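Local coordinates for DUF2235 domain-containing protein (Pseudomonas aeruginosa, PDB 4O5P), which is a type VI secretion effector, the phospholipase Tle1, which probably hydrolyses phospholipids in the membranes of target cells, at residues A[230-235]-A[273-278]; A[65-70]-A[112-117]; A[705-710]-A[784-789]. All coordinates share one frame; numbering follows the deposited sequence.

Contact 1: residues A[230-235]-A[273-278]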
loop_
_atom_site.group_PDB
_atom_site.type_symbol
_atom_site.label_atom_id
_atom_site.label_comp_id
_atom_site.label_asym_id
_atom_site.label_seq_id
_atom_site.Cartn_x
_atom_site.Cartn_y
_atom_site.Cartn_z
ATOM N N ARG A 230 22.944 -6.679 -5.525
ATOM C CA ARG A 230 21.800 -7.448 -5.982
ATOM C C ARG A 230 20.684 -7.277 -4.965
ATOM O O ARG A 230 20.883 -7.552 -3.776
ATOM C CB ARG A 230 22.197 -8.915 -6.096
ATOM C CG ARG A 230 23.441 -9.146 -6.942
ATOM C CD ARG A 230 23.200 -8.706 -8.361
ATOM N NE ARG A 230 24.374 -8.856 -9.225
ATOM C CZ ARG A 230 24.490 -8.267 -10.413
ATOM N NH1 ARG A 230 23.508 -7.497 -10.876
ATOM N NH2 ARG A 230 25.580 -8.449 -11.142
ATOM N N LEU A 231 19.518 -6.816 -5.428
ATOM C CA LEU A 231 18.443 -6.398 -4.521
ATOM C C LEU A 231 17.238 -7.340 -4.564
ATOM O O LEU A 231 16.840 -7.798 -5.625
ATOM C CB LEU A 231 17.963 -4.980 -4.847
ATOM C CG LEU A 231 18.936 -3.806 -4.695
ATOM C CD1 LEU A 231 18.199 -2.499 -4.636
ATOM C CD2 LEU A 231 19.781 -3.963 -3.476
ATOM N N TYR A 232 16.678 -7.617 -3.394
ATOM C CA TYR A 232 15.456 -8.395 -3.241
ATOM C C TYR A 232 14.532 -7.500 -2.426
ATOM O O TYR A 232 14.875 -7.097 -1.306
ATOM C CB TYR A 232 15.760 -9.725 -2.540
ATOM C CG TYR A 232 16.996 -10.365 -3.133
ATOM C CD1 TYR A 232 18.266 -9.999 -2.689
ATOM C CD2 TYR A 232 16.902 -11.279 -4.174
ATOM C CE1 TYR A 232 19.400 -10.542 -3.247
ATOM C CE2 TYR A 232 18.045 -11.828 -4.741
ATOM C CZ TYR A 232 19.282 -11.458 -4.267
ATOM O OH TYR A 232 20.425 -11.994 -4.819
ATOM N N ILE A 233 13.386 -7.149 -3.010
ATOM C CA ILE A 233 12.534 -6.079 -2.475
ATOM C C ILE A 233 11.110 -6.603 -2.305
ATOM O O ILE A 233 10.545 -7.136 -3.254
ATOM C CB ILE A 233 12.466 -4.870 -3.455
ATOM C CG1 ILE A 233 13.867 -4.421 -3.919
ATOM C CG2 ILE A 233 11.693 -3.707 -2.840
ATOM C CD1 ILE A 233 14.668 -3.668 -2.892
ATOM N N TYR A 234 10.530 -6.457 -1.114
ATOM C CA TYR A 234 9.168 -6.926 -0.866
ATOM C C TYR A 234 8.334 -5.721 -0.425
ATOM O O TYR A 234 8.808 -4.906 0.363
ATOM C CB TYR A 234 9.141 -8.012 0.233
ATOM C CG TYR A 234 10.131 -9.154 0.029
ATOM C CD1 TYR A 234 10.032 -10.001 -1.066
ATOM C CD2 TYR A 234 11.153 -9.381 0.944
ATOM C CE1 TYR A 234 10.933 -11.039 -1.256
ATOM C CE2 TYR A 234 12.055 -10.418 0.770
ATOM C CZ TYR A 234 11.937 -11.242 -0.326
ATOM O OH TYR A 234 12.842 -12.257 -0.501
ATOM N N GLY A 235 7.103 -5.599 -0.926
ATOM C CA GLY A 235 6.252 -4.498 -0.503
ATOM C C GLY A 235 4.795 -4.921 -0.402
ATOM O O GLY A 235 4.351 -5.789 -1.156
ATOM N N SER A 273 21.334 -4.516 -9.663
ATOM C CA SER A 273 20.091 -5.008 -10.240
ATOM C C SER A 273 19.095 -5.335 -9.139
ATOM O O SER A 273 19.485 -5.669 -8.029
ATOM C CB SER A 273 20.386 -6.264 -11.050
ATOM O OG SER A 273 20.731 -7.337 -10.188
ATOM N N ILE A 274 17.807 -5.223 -9.450
ATOM C CA ILE A 274 16.773 -5.795 -8.597
ATOM C C ILE A 274 16.508 -7.221 -9.094
ATOM O O ILE A 274 15.838 -7.420 -10.097
ATOM C CB ILE A 274 15.476 -4.947 -8.604
ATOM C CG1 ILE A 274 15.719 -3.594 -7.916
ATOM C CG2 ILE A 274 14.339 -5.704 -7.902
ATOM C CD1 ILE A 274 14.530 -2.611 -7.985
ATOM N N GLU A 275 17.077 -8.204 -8.408
ATOM C CA GLU A 275 16.906 -9.617 -8.753
ATOM C C GLU A 275 15.454 -10.062 -8.571
ATOM O O GLU A 275 14.985 -10.971 -9.274
ATOM C CB GLU A 275 17.792 -10.474 -7.852
ATOM C CG GLU A 275 19.292 -10.279 -8.044
ATOM C CD GLU A 275 19.727 -10.597 -9.451
ATOM O OE1 GLU A 275 19.620 -11.774 -9.853
ATOM O OE2 GLU A 275 20.146 -9.659 -10.171
ATOM N N PHE A 276 14.746 -9.430 -7.627
ATOM C CA PHE A 276 13.357 -9.815 -7.349
ATOM C C PHE A 276 12.545 -8.683 -6.702
ATOM O O PHE A 276 12.961 -8.095 -5.710
ATOM C CB PHE A 276 13.320 -11.059 -6.449
ATOM C CG PHE A 276 11.924 -11.604 -6.211
ATOM C CD1 PHE A 276 11.351 -12.504 -7.112
ATOM C CD2 PHE A 276 11.187 -11.211 -5.099
ATOM C CE1 PHE A 276 10.060 -13.007 -6.900
ATOM C CE2 PHE A 276 9.904 -11.696 -4.878
ATOM C CZ PHE A 276 9.340 -12.597 -5.775
ATOM N N LEU A 277 11.385 -8.389 -7.279
ATOM C CA LEU A 277 10.476 -7.403 -6.719
ATOM C C LEU A 277 9.153 -8.126 -6.415
ATOM O O LEU A 277 8.447 -8.567 -7.332
ATOM C CB LEU A 277 10.265 -6.269 -7.730
ATOM C CG LEU A 277 9.368 -5.083 -7.385
ATOM C CD1 LEU A 277 9.957 -4.296 -6.203
ATOM C CD2 LEU A 277 9.233 -4.206 -8.625
ATOM N N GLY A 278 8.850 -8.307 -5.133
ATOM C CA GLY A 278 7.649 -9.040 -4.747
ATOM C C GLY A 278 6.622 -8.121 -4.114
ATOM O O GLY A 278 6.886 -7.517 -3.075
#
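Arg230 to Tyr234 pair with Ser273 to Gly278 as neighbouring parallel strands of an alpha/beta-hydrolase sheet, and a beta bulge at Glu275 shifts their register by one residue. Leu231 O faces the bulge and receives two weak hydrogen bonds, from Glu275 N and Phe276 N. Beyond it the ladder is regular: Gly278 N reaches Ile233 O at 2.8 Å, almost straight at 175°.

The bulge turns Glu275 toward strand 230-235, against the long side chain of Arg230. Arg230 CB lies 3.8 Å from Glu275 CG. A bend at chi2 (-63°) then directs the arginine toward Ser273, bringing CD to 3.4 Å from Ser273 OG. At the tip NH1 donates to the same OG at 2.9 Å, while NE forms a salt bridge with Asp37. Ser273 suits this place, being short enough to fit at the edge of the guanidinium, and its OG can accept an N-H hydrogen bond.

On the opposite face Leu231, Ile233, Ile274 and Leu277 form an aliphatic layer, and helix 238-254 packs on the first three; Ile233 CB and Leu277 CD1 are 3.8 Å apart. Gly235 belongs to a GxSxG sequence consistent with a nucleophile elbow. Back on the arginine's face, Phe276 and Tyr234 cross at about a right angle beside Gly278, which has no side chain to hinder them, and Phe276 CE2 meets the tyrosine ring edge at CE1, 3.8 Å away.

Contact 2: residues A[65-70]-A[112-117]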
loop_
_atom_site.group_PDB
_atom_site.type_symbol
_atom_site.label_atom_id
_atom_site.label_comp_id
_atom_site.label_asym_id
_atom_site.label_seq_id
_atom_site.Cartn_x
_atom_site.Cartn_y
_atom_site.Cartn_z
ATOM N N ILE A 65 27.211 -8.051 -2.891
ATOM C CA ILE A 65 26.438 -7.564 -1.757
ATOM C C ILE A 65 24.974 -7.869 -2.036
ATOM O O ILE A 65 24.429 -7.421 -3.048
ATOM C CB ILE A 65 26.656 -6.051 -1.529
ATOM C CG1 ILE A 65 28.156 -5.763 -1.471
ATOM C CG2 ILE A 65 25.961 -5.581 -0.240
ATOM C CD1 ILE A 65 28.485 -4.329 -1.245
ATOM N N HIS A 66 24.354 -8.658 -1.164
ATOM C CA HIS A 66 22.971 -9.075 -1.381
ATOM C C HIS A 66 22.110 -8.364 -0.351
ATOM O O HIS A 66 22.372 -8.454 0.853
ATOM C CB HIS A 66 22.823 -10.599 -1.251
ATOM C CG HIS A 66 23.505 -11.381 -2.337
ATOM N ND1 HIS A 66 22.877 -11.726 -3.520
ATOM C CD2 HIS A 66 24.748 -11.917 -2.403
ATOM C CE1 HIS A 66 23.708 -12.427 -4.270
ATOM N NE2 HIS A 66 24.847 -12.564 -3.613
ATOM N N ILE A 67 21.093 -7.641 -0.827
ATOM C CA ILE A 67 20.317 -6.773 0.052
ATOM C C ILE A 67 18.823 -7.024 -0.082
ATOM O O ILE A 67 18.261 -6.879 -1.163
ATOM C CB ILE A 67 20.548 -5.296 -0.273
ATOM C CG1 ILE A 67 22.034 -4.930 -0.170
ATOM C CG2 ILE A 67 19.701 -4.408 0.633
ATOM C CD1 ILE A 67 22.382 -3.620 -0.869
ATOM N N THR A 68 18.183 -7.384 1.025
ATOM C CA THR A 68 16.722 -7.452 1.078
ATOM C C THR A 68 16.155 -6.188 1.741
ATOM O O THR A 68 16.626 -5.780 2.813
ATOM C CB THR A 68 16.259 -8.684 1.865
ATOM O OG1 THR A 68 16.817 -9.873 1.284
ATOM C CG2 THR A 68 14.742 -8.786 1.855
ATOM N N LEU A 69 15.139 -5.588 1.110
ATOM C CA LEU A 69 14.426 -4.415 1.620
ATOM C C LEU A 69 12.911 -4.690 1.629
ATOM O O LEU A 69 12.341 -5.026 0.604
ATOM C CB LEU A 69 14.724 -3.212 0.720
ATOM C CG LEU A 69 14.162 -1.837 1.060
ATOM C CD1 LEU A 69 14.476 -1.497 2.493
ATOM C CD2 LEU A 69 14.751 -0.760 0.142
ATOM N N GLY A 70 12.270 -4.565 2.783
ATOM C CA GLY A 70 10.839 -4.799 2.889
ATOM C C GLY A 70 10.117 -3.539 3.329
ATOM O O GLY A 70 10.420 -2.990 4.391
ATOM N N PHE A 112 22.660 -8.351 3.786
ATOM C CA PHE A 112 22.039 -7.338 4.646
ATOM C C PHE A 112 20.522 -7.417 4.504
ATOM O O PHE A 112 20.019 -7.797 3.445
ATOM C CB PHE A 112 22.467 -5.937 4.197
ATOM C CG PHE A 112 23.930 -5.670 4.351
ATOM C CD1 PHE A 112 24.834 -6.079 3.378
ATOM C CD2 PHE A 112 24.403 -4.989 5.467
ATOM C CE1 PHE A 112 26.202 -5.831 3.534
ATOM C CE2 PHE A 112 25.754 -4.738 5.623
ATOM C CZ PHE A 112 26.655 -5.158 4.663
ATOM N N LYS A 113 19.790 -7.059 5.557
ATOM C CA LYS A 113 18.335 -6.918 5.435
ATOM C C LYS A 113 17.833 -5.681 6.178
ATOM O O LYS A 113 18.399 -5.280 7.213
ATOM C CB LYS A 113 17.590 -8.194 5.872
ATOM C CG LYS A 113 17.421 -8.391 7.367
ATOM C CD LYS A 113 16.849 -9.783 7.639
ATOM C CE LYS A 113 16.471 -9.979 9.103
ATOM N NZ LYS A 113 15.957 -11.369 9.361
ATOM N N TYR A 114 16.786 -5.067 5.627
ATOM C CA TYR A 114 16.252 -3.828 6.156
ATOM C C TYR A 114 14.732 -3.883 6.152
ATOM O O TYR A 114 14.123 -4.404 5.205
ATOM C CB TYR A 114 16.723 -2.646 5.310
ATOM C CG TYR A 114 18.227 -2.466 5.284
ATOM C CD1 TYR A 114 18.879 -1.783 6.300
ATOM C CD2 TYR A 114 18.990 -2.968 4.234
ATOM C CE1 TYR A 114 20.260 -1.598 6.278
ATOM C CE2 TYR A 114 20.363 -2.802 4.202
ATOM C CZ TYR A 114 20.992 -2.115 5.230
ATOM O OH TYR A 114 22.355 -1.939 5.197
ATOM N N TYR A 115 14.122 -3.357 7.208
ATOM C CA TYR A 115 12.665 -3.334 7.316
ATOM C C TYR A 115 12.179 -1.910 7.431
ATOM O O TYR A 115 12.701 -1.136 8.226
ATOM C CB TYR A 115 12.188 -4.120 8.548
ATOM C CG TYR A 115 10.717 -3.901 8.846
ATOM C CD1 TYR A 115 9.729 -4.587 8.139
ATOM C CD2 TYR A 115 10.312 -2.982 9.813
ATOM C CE1 TYR A 115 8.379 -4.375 8.397
ATOM C CE2 TYR A 115 8.972 -2.761 10.074
ATOM C CZ TYR A 115 8.015 -3.452 9.364
ATOM O OH TYR A 115 6.685 -3.245 9.639
ATOM N N CYS A 116 11.166 -1.561 6.652
ATOM C CA CYS A 116 10.567 -0.243 6.759
ATOM C C CYS A 116 9.094 -0.353 7.207
ATOM O O CYS A 116 8.280 -0.958 6.505
ATOM C CB CYS A 116 10.682 0.467 5.411
ATOM S SG CYS A 116 9.986 2.117 5.375
ATOM N N PRO A 117 8.753 0.233 8.374
ATOM C CA PRO A 117 7.361 0.238 8.851
ATOM C C PRO A 117 6.401 0.911 7.891
ATOM O O PRO A 117 6.787 1.781 7.107
ATOM C CB PRO A 117 7.420 1.054 10.154
ATOM C CG PRO A 117 8.772 1.711 10.175
ATOM C CD PRO A 117 9.675 0.881 9.330
HETATM O O HOH W 1 19.062 -10.471 2.759
#
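Leu69 and Tyr114 meet through different first torsions: the leucine CG is anti to its backbone N (chi1 -177°), which carries CD1 to 3.8 Å from Tyr114 CB, whereas the tyrosine CG stands anti to its carbonyl carbon (chi1 -61°) and sets the ring beside Ile67. There Ile67 CG2 comes in the ring plane to the edge at Tyr114 CD2, 3.9 Å away. Two residues back on the same face, Phe112 crosses Ile65 obliquely, with CE1 3.8 Å from Ile65 CG2. Helix 139-162 packs on Ile65 and Tyr114 of this layer of branched aliphatic and flat aromatic residues, and Tyr114 OH finds Asp155 as its hydrogen-bond partner.

On the other face, Thr68 OG1 donates a hydrogen bond to a water at 2.8 Å, and the water donates to Phe112 O. That carbonyl is thus gripped twice, since Thr68 N also bonds to it at 3.1 Å, tilted 23° from the carbonyl plane. Lys113 extends away from the contact, its NZ bonded to Ser99 O. At the far end Cys116 N bonds to Gly70 O at 2.8 Å. Such parallel pairing of neighbouring strands, with a helix packed on one face, is typical of the central sheet of alpha/beta hydrolases.

Contact 3: residues A[705-710]-A[784-789]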
loop_
_atom_site.group_PDB
_atom_site.type_symbol
_atom_site.label_atom_id
_atom_site.label_comp_id
_atom_site.label_asym_id
_atom_site.label_seq_id
_atom_site.Cartn_x
_atom_site.Cartn_y
_atom_site.Cartn_z
ATOM N N ARG A 705 -4.142 21.722 -6.457
ATOM C CA ARG A 705 -5.295 22.592 -6.668
ATOM C C ARG A 705 -6.584 21.814 -6.836
ATOM O O ARG A 705 -6.577 20.649 -7.230
ATOM C CB ARG A 705 -5.086 23.496 -7.878
ATOM C CG ARG A 705 -4.919 22.785 -9.216
ATOM C CD ARG A 705 -4.232 23.776 -10.141
ATOM N NE ARG A 705 -4.069 23.349 -11.516
ATOM C CZ ARG A 705 -2.889 23.236 -12.118
ATOM N NH1 ARG A 705 -1.767 23.490 -11.452
ATOM N NH2 ARG A 705 -2.827 22.861 -13.387
ATOM N N VAL A 706 -7.694 22.464 -6.532
ATOM C CA VAL A 706 -8.977 21.911 -6.899
ATOM C C VAL A 706 -9.274 22.486 -8.267
ATOM O O VAL A 706 -9.240 23.706 -8.448
ATOM C CB VAL A 706 -10.079 22.311 -5.921
ATOM C CG1 VAL A 706 -11.394 21.658 -6.332
ATOM C CG2 VAL A 706 -9.698 21.898 -4.520
ATOM N N VAL A 707 -9.542 21.609 -9.231
ATOM C CA VAL A 707 -9.783 22.044 -10.595
ATOM C C VAL A 707 -10.962 23.014 -10.650
ATOM O O VAL A 707 -12.061 22.702 -10.178
ATOM C CB VAL A 707 -10.064 20.856 -11.516
ATOM C CG1 VAL A 707 -10.487 21.333 -12.895
ATOM C CG2 VAL A 707 -8.838 19.954 -11.598
ATOM N N GLY A 708 -10.728 24.194 -11.215
ATOM C CA GLY A 708 -11.783 25.183 -11.353
ATOM C C GLY A 708 -11.815 26.209 -10.239
ATOM O O GLY A 708 -12.503 27.225 -10.362
ATOM N N VAL A 709 -11.088 25.945 -9.154
ATOM C CA VAL A 709 -11.006 26.893 -8.042
ATOM C C VAL A 709 -9.917 27.943 -8.305
ATOM O O VAL A 709 -8.726 27.620 -8.427
ATOM C CB VAL A 709 -10.796 26.167 -6.688
ATOM C CG1 VAL A 709 -10.571 27.157 -5.572
ATOM C CG2 VAL A 709 -12.000 25.290 -6.370
ATOM N N GLY A 710 -10.331 29.205 -8.395
ATOM C CA GLY A 710 -9.438 30.264 -8.838
ATOM C C GLY A 710 -8.482 30.812 -7.792
ATOM O O GLY A 710 -7.968 31.935 -7.928
ATOM N N GLU A 784 -1.456 14.448 -15.718
ATOM C CA GLU A 784 -0.260 15.055 -16.332
ATOM C C GLU A 784 -0.606 16.392 -16.984
ATOM O O GLU A 784 0.072 17.398 -16.754
ATOM C CB GLU A 784 0.353 14.112 -17.374
ATOM C CG GLU A 784 1.851 14.310 -17.639
ATOM C CD GLU A 784 2.166 15.550 -18.461
ATOM O OE1 GLU A 784 3.354 15.972 -18.485
ATOM O OE2 GLU A 784 1.235 16.101 -19.095
ATOM N N GLN A 785 -1.663 16.400 -17.791
ATOM C CA GLN A 785 -2.061 17.599 -18.527
ATOM C C GLN A 785 -2.376 18.768 -17.597
ATOM O O GLN A 785 -2.013 19.928 -17.869
ATOM C CB GLN A 785 -3.266 17.293 -19.426
ATOM C CG GLN A 785 -3.821 18.522 -20.151
ATOM C CD GLN A 785 -4.931 18.188 -21.119
ATOM O OE1 GLN A 785 -5.393 17.040 -21.195
ATOM N NE2 GLN A 785 -5.369 19.188 -21.873
ATOM N N ILE A 786 -3.037 18.467 -16.485
ATOM C CA ILE A 786 -3.388 19.517 -15.542
ATOM C C ILE A 786 -2.122 20.020 -14.867
ATOM O O ILE A 786 -1.937 21.229 -14.705
ATOM C CB ILE A 786 -4.396 19.015 -14.504
ATOM C CG1 ILE A 786 -5.707 18.648 -15.190
ATOM C CG2 ILE A 786 -4.637 20.060 -13.430
ATOM C CD1 ILE A 786 -6.639 17.854 -14.304
ATOM N N GLY A 787 -1.241 19.095 -14.487
ATOM C CA GLY A 787 -0.006 19.465 -13.816
ATOM C C GLY A 787 0.872 20.370 -14.661
ATOM O O GLY A 787 1.694 21.114 -14.130
ATOM N N GLN A 788 0.682 20.321 -15.979
ATOM C CA GLN A 788 1.461 21.142 -16.914
ATOM C C GLN A 788 0.910 22.563 -17.038
ATOM O O GLN A 788 1.581 23.461 -17.562
ATOM C CB GLN A 788 1.503 20.484 -18.297
ATOM C CG GLN A 788 2.363 19.228 -18.366
ATOM C CD GLN A 788 3.814 19.513 -18.044
ATOM O OE1 GLN A 788 4.303 19.180 -16.961
ATOM N NE2 GLN A 788 4.512 20.142 -18.983
ATOM N N LEU A 789 -0.312 22.763 -16.557
ATOM C CA LEU A 789 -0.958 24.054 -16.687
ATOM C C LEU A 789 -0.583 24.966 -15.535
ATOM O O LEU A 789 -0.209 24.492 -14.450
ATOM C CB LEU A 789 -2.476 23.891 -16.788
ATOM C CG LEU A 789 -2.913 23.370 -18.155
ATOM C CD1 LEU A 789 -4.388 22.970 -18.148
ATOM C CD2 LEU A 789 -2.638 24.425 -19.229
#
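Val707 and Ile786 make the buried, apolar part of this contact, crossing at about a right angle with Val707 CG2 4.1 Å from Ile786 CD1. Strand 697-702 packs against both through Val699, and Leu769 of helix 767-772 also touches Val707, as befits branched hydrocarbons wedged between a sheet edge and helix 779-787. A type II beta turn from Val706 to Val709, directly after strand 705-706, places Val707 here.

The arginine side covers more surface, yet it lies nearer solvent and is less well defined. Arg705 runs extended from CG to NE and crosses Ile786 obliquely, its NE lying 3.8 Å from Ile786 CG2. The guanidinium then arrives beside Leu789. Its NH2 makes a weak hydrogen bond to Leu789 O at 3.3 Å, with an angle of 131° at the hydrogen. The position of NH2 is itself doubtful, because the model brings it too close to Ile786 O. Leu789 is exposed but keeps a contact with Leu772, while Pro791 and Pro792 also touch the arginine.

A long cationic side chain suits this spot, since it can span from the strand to backbone carbonyls near the carboxyl end of a helix. Its charge would probably be favoured there by the helix dipole. The weak, doubtful bond decides little by itself, but the nearness of the guanidinium to backbone carbonyls is consistent with a general electrostatic attraction.

How the contacts relate
Contacts 1 and 2 are adjoining parts of one sheet, their centres 9 Å apart, because strands 62-71 and 225-236 are themselves neighbours. The seam between them is polar and apolar in turn: Tyr232 OH lies 2.8 Å from His66 ND1, a probable hydrogen bond, and Leu231 CD2 packs 3.6 Å from Ile67 CB. Contact 1 leads toward the probable active site, since Ser237 and Asp281, which follow its two strands, form with His379 an arrangement consistent with a catalytic triad; Gly70 of contact 2 lies near the elbow as well. Contact 3 stands apart, its centre 36 Å from that of contact 1 and 38 Å from that of contact 2.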